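Side-chain contacts in phosphorylated carbohydrates phosphatase TM_1254 (Thermotoga maritima msb8, PDB 3KBB), which dephosphorylates a range of phosphorylated sugars, such as erythrose 4-phosphate and fructose 6-phosphate, with the help of a divalent metal cation, cobalt giving the highest activity: residues R112-R117 against M130-Q135; N138-P141 against I145-L148. All coordinates share one frame; numbering follows the deposited sequence.

Contact 1: R112-R117 against M130-Q135; sequences REALER and MVFGDQ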
# COMPACT_ATOMS: atom_id res chain seq x y z
N ARG A 112 10.30 -2.91 8.71
CA ARG A 112 10.48 -4.35 8.92
C ARG A 112 9.28 -5.15 8.39
O ARG A 112 9.43 -6.13 7.63
CB ARG A 112 10.74 -4.66 10.40
CG ARG A 112 11.10 -6.07 10.65
CD ARG A 112 11.89 -6.15 11.92
NE ARG A 112 11.08 -5.76 13.07
CZ ARG A 112 10.24 -6.58 13.70
NH1 ARG A 112 10.10 -7.83 13.26
NH2 ARG A 112 9.56 -6.16 14.76
N GLU A 113 8.09 -4.67 8.71
CA GLU A 113 6.85 -5.27 8.23
C GLU A 113 6.76 -5.27 6.69
O GLU A 113 6.37 -6.26 6.09
CB GLU A 113 5.67 -4.50 8.83
CG GLU A 113 4.35 -5.23 8.71
CD GLU A 113 3.13 -4.33 8.92
OE1 GLU A 113 3.23 -3.27 9.60
OE2 GLU A 113 2.06 -4.70 8.39
N ALA A 114 7.07 -4.12 6.06
CA ALA A 114 6.98 -3.99 4.62
C ALA A 114 7.95 -4.92 3.91
O ALA A 114 7.59 -5.60 2.97
CB ALA A 114 7.24 -2.53 4.18
N LEU A 115 9.20 -4.97 4.39
CA LEU A 115 10.20 -5.84 3.77
C LEU A 115 9.82 -7.31 3.80
O LEU A 115 10.12 -8.03 2.85
CB LEU A 115 11.60 -5.61 4.38
CG LEU A 115 12.24 -4.26 4.02
CD1 LEU A 115 13.55 -3.99 4.85
CD2 LEU A 115 12.56 -4.15 2.53
N GLU A 116 9.18 -7.77 4.88
CA GLU A 116 8.72 -9.16 5.02
C GLU A 116 7.80 -9.51 3.83
O GLU A 116 7.94 -10.53 3.14
CB GLU A 116 7.93 -9.31 6.32
CG GLU A 116 8.74 -9.22 7.62
CD GLU A 116 7.88 -9.38 8.88
OE1 GLU A 116 6.74 -9.89 8.79
OE2 GLU A 116 8.35 -8.97 9.98
N ARG A 117 6.83 -8.61 3.59
CA ARG A 117 5.85 -8.80 2.49
C ARG A 117 6.54 -8.83 1.14
O ARG A 117 6.31 -9.73 0.34
CB ARG A 117 4.82 -7.67 2.48
CG ARG A 117 3.73 -7.78 3.53
CD ARG A 117 2.69 -6.69 3.30
NE ARG A 117 2.15 -6.23 4.57
CZ ARG A 117 1.55 -5.07 4.77
NH1 ARG A 117 1.41 -4.19 3.78
NH2 ARG A 117 1.12 -4.78 5.99
N MSE A 130 14.14 2.65 -1.30
CA MSE A 130 12.86 2.30 -0.68
C MSE A 130 12.73 3.14 0.59
O MSE A 130 13.70 3.25 1.35
CB MSE A 130 12.80 0.80 -0.33
CG MSE A 130 13.02 -0.21 -1.53
SE MSE A 130 12.59 -2.01 -1.03
CE MSE A 130 14.22 -2.45 -0.01
N VAL A 131 11.59 3.80 0.77
CA VAL A 131 11.37 4.65 1.96
C VAL A 131 10.11 4.14 2.64
O VAL A 131 9.11 3.82 1.95
CB VAL A 131 11.21 6.14 1.54
CG1 VAL A 131 10.78 6.99 2.72
CG2 VAL A 131 12.53 6.72 0.95
N PHE A 132 10.13 4.08 3.99
CA PHE A 132 9.09 3.40 4.78
C PHE A 132 8.51 4.40 5.77
O PHE A 132 9.09 5.44 6.00
CB PHE A 132 9.72 2.19 5.50
CG PHE A 132 10.31 1.20 4.52
CD1 PHE A 132 9.50 0.28 3.89
CD2 PHE A 132 11.66 1.25 4.23
CE1 PHE A 132 10.02 -0.63 2.96
CE2 PHE A 132 12.20 0.37 3.27
CZ PHE A 132 11.36 -0.56 2.65
N GLY A 133 7.34 4.07 6.32
CA GLY A 133 6.59 5.06 7.10
C GLY A 133 7.23 5.47 8.42
O GLY A 133 6.99 6.58 8.95
N ASP A 134 8.06 4.57 8.95
CA ASP A 134 8.80 4.87 10.19
C ASP A 134 10.09 5.62 9.96
O ASP A 134 10.91 5.74 10.88
CB ASP A 134 9.06 3.59 11.03
CG ASP A 134 9.78 2.45 10.25
OD1 ASP A 134 9.90 2.43 9.00
OD2 ASP A 134 10.25 1.51 10.97
N GLN A 135 10.30 6.08 8.72
CA GLN A 135 11.49 6.85 8.36
C GLN A 135 11.23 8.35 8.17
O GLN A 135 12.15 9.09 7.82
CB GLN A 135 12.11 6.25 7.10
CG GLN A 135 12.62 4.84 7.34
CD GLN A 135 13.31 4.25 6.13
OE1 GLN A 135 12.98 4.57 4.98
NE2 GLN A 135 14.28 3.37 6.37
O HOH W 1 10.64 -1.17 10.97
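The backbones of Ala-114 and Phe-132 come nearest here, 7.7 Å from CA to CA, where helix 111-120 lies against the end of strand 129-131. Both belong to a beta-alpha-beta unit of the Rossmann-like HAD core, the helix being the crossover between strands 102-106 and 129-131. The side chains that meet are apolar. Ala-114 reaches the Phe-132 ring obliquely, its CB 3.6 Å from CE1, while Leu-115 meets the far end of the same ring, CD2 lying 3.8 Å from CZ of Phe-132. That methyl also presses on the selenomethionine at Met-130: the chain bends at chi3 (-78°) and brings CE to 3.5 Å from Leu-115 CD2, tighter than an ordinary carbon contact. Thr-107 and Leu-105 also pack on the Phe-132 side chain. Replacing Phe-132 with an alanine would probably open a gap between helix and strand, leaving Ala-114 CB and Leu-115 CD2 without their shared partner. Beyond the strand, Phe-132 N donates to Gln-135 OE1 at 3.1 Å, coming from above the plane of that side-chain amide. At the polar end of the interface a water bridges the segments, accepting from Arg-112 N at 2.9 Å and donating to Asp-134 OD2 at 2.7 Å.

Contact 2: N138-P141 against I145-L148; sequences NGKP and IYLL. With SO4 (sulfate ion), chain D.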
# COMPACT_ATOMS: atom_id res chain seq x y z
N ASN A 138 6.35 12.98 9.83
CA ASN A 138 4.92 13.15 9.51
C ASN A 138 4.59 12.37 8.25
O ASN A 138 5.31 12.52 7.25
CB ASN A 138 4.64 14.62 9.29
CG ASN A 138 4.87 15.46 10.54
OD1 ASN A 138 5.60 16.43 10.52
ND2 ASN A 138 4.26 15.04 11.64
N GLY A 139 3.56 11.52 8.30
CA GLY A 139 3.25 10.66 7.14
C GLY A 139 2.29 11.35 6.18
O GLY A 139 1.95 12.51 6.35
N LYS A 140 1.86 10.62 5.16
CA LYS A 140 0.89 11.16 4.16
C LYS A 140 -0.32 11.77 4.89
O LYS A 140 -0.79 11.16 5.88
CB LYS A 140 0.44 10.03 3.23
CG LYS A 140 1.56 9.33 2.51
CD LYS A 140 1.07 8.08 1.79
CE LYS A 140 2.23 7.35 1.14
NZ LYS A 140 1.81 6.09 0.48
N PRO A 141 -0.86 12.93 4.43
CA PRO A 141 -0.55 13.63 3.18
C PRO A 141 0.63 14.58 3.21
O PRO A 141 0.86 15.32 2.24
CB PRO A 141 -1.85 14.39 2.88
CG PRO A 141 -2.33 14.79 4.26
CD PRO A 141 -1.93 13.64 5.17
N ILE A 145 7.54 12.08 3.02
CA ILE A 145 7.92 10.79 2.47
C ILE A 145 8.39 10.85 1.02
O ILE A 145 9.40 10.24 0.67
CB ILE A 145 6.81 9.74 2.69
CG1 ILE A 145 7.38 8.32 2.51
CG2 ILE A 145 5.57 10.02 1.86
CD1 ILE A 145 6.41 7.23 2.87
N TYR A 146 7.68 11.62 0.18
CA TYR A 146 8.13 11.77 -1.22
C TYR A 146 9.37 12.63 -1.34
O TYR A 146 10.19 12.37 -2.20
CB TYR A 146 6.98 12.29 -2.11
CG TYR A 146 6.08 11.11 -2.42
CD1 TYR A 146 6.46 10.14 -3.38
CD2 TYR A 146 4.87 10.93 -1.75
CE1 TYR A 146 5.66 9.04 -3.65
CE2 TYR A 146 4.05 9.82 -2.00
CZ TYR A 146 4.47 8.87 -2.96
OH TYR A 146 3.70 7.77 -3.24
N LEU A 147 9.50 13.66 -0.51
CA LEU A 147 10.75 14.48 -0.47
C LEU A 147 11.96 13.59 -0.14
O LEU A 147 13.03 13.73 -0.75
CB LEU A 147 10.57 15.65 0.53
CG LEU A 147 9.56 16.71 0.06
CD1 LEU A 147 9.19 17.62 1.28
CD2 LEU A 147 10.06 17.54 -1.14
N LEU A 148 11.79 12.65 0.80
CA LEU A 148 12.89 11.74 1.16
C LEU A 148 13.20 10.76 0.00
O LEU A 148 14.37 10.47 -0.28
CB LEU A 148 12.54 10.96 2.44
CG LEU A 148 13.63 10.05 3.06
CD1 LEU A 148 14.96 10.79 3.22
CD2 LEU A 148 13.11 9.43 4.38
S SO4 D . 1.16 2.09 1.89
O1 SO4 D . 1.90 1.24 0.95
O2 SO4 D . -0.28 1.98 1.64
O3 SO4 D . 1.32 1.58 3.27
O4 SO4 D . 1.51 3.55 1.81
O HOH W 2 5.12 12.00 4.51
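Lys-140 carries this contact, its aliphatic chain passing Ile-145 obliquely with CG 4.1 Å from Ile-145 CG2. Further out, Lys-140 CE comes to 4.4 Å from CE2 of the Tyr-146 ring, again at a slant. Beyond CG the chain is fully extended, chi2 to chi4 all close to 180°, which carries the amino group past Ile-145 and alongside the Tyr-146 ring to the sulfate, where Lys-140 NZ donates to O4 of the sulfate at 2.9 Å. NZ also forms salt bridges with Asp-7, probably the nucleophile, and Glu-164. Glu-164 takes a hydrogen bond from Tyr-146 OH as well, so one carboxylate ties the ring to the ammonium. Behind this shell, a water joins the loop to the helix start, donating to Asn-138 O and accepting from Ile-145 N, each at 2.8 Å. The sulfate, probably from the crystallisation liquor, is also bound by Thr-107, Ser-108, Thr-109 and Asp-9, consistent with a phosphate-like position. A lysine set beside the probable nucleophile and an anion site is a conserved feature of HAD active sites (the motif III lysine), where it probably helps to balance the charge of nucleophile and phosphate.

How the contacts relate
From the N terminus, the chain runs through strand 3-7, a series of helices (19-29 to 89-98) and strand 102-106 before reaching helix 111-120. Contact 1 closes the first loop, with twelve residues between its segments, and brings the chain on to strand 129-131, at the edge of the parallel sheet. Contact 2 then closes a shorter one, spanning only three residues, between 138-141 and the beginning of helix 144-153. The two follow in series and neither nests nor crosses, with centres 14 Å apart. They meet through Val-131, whose CG1 lies 3.7 Å from Ile-145 CG1. Val-131 also packs on Leu-148, so strand 129-131 joins helix 111-120 to helix 144-153, while contact 2 leads from this core into the active site.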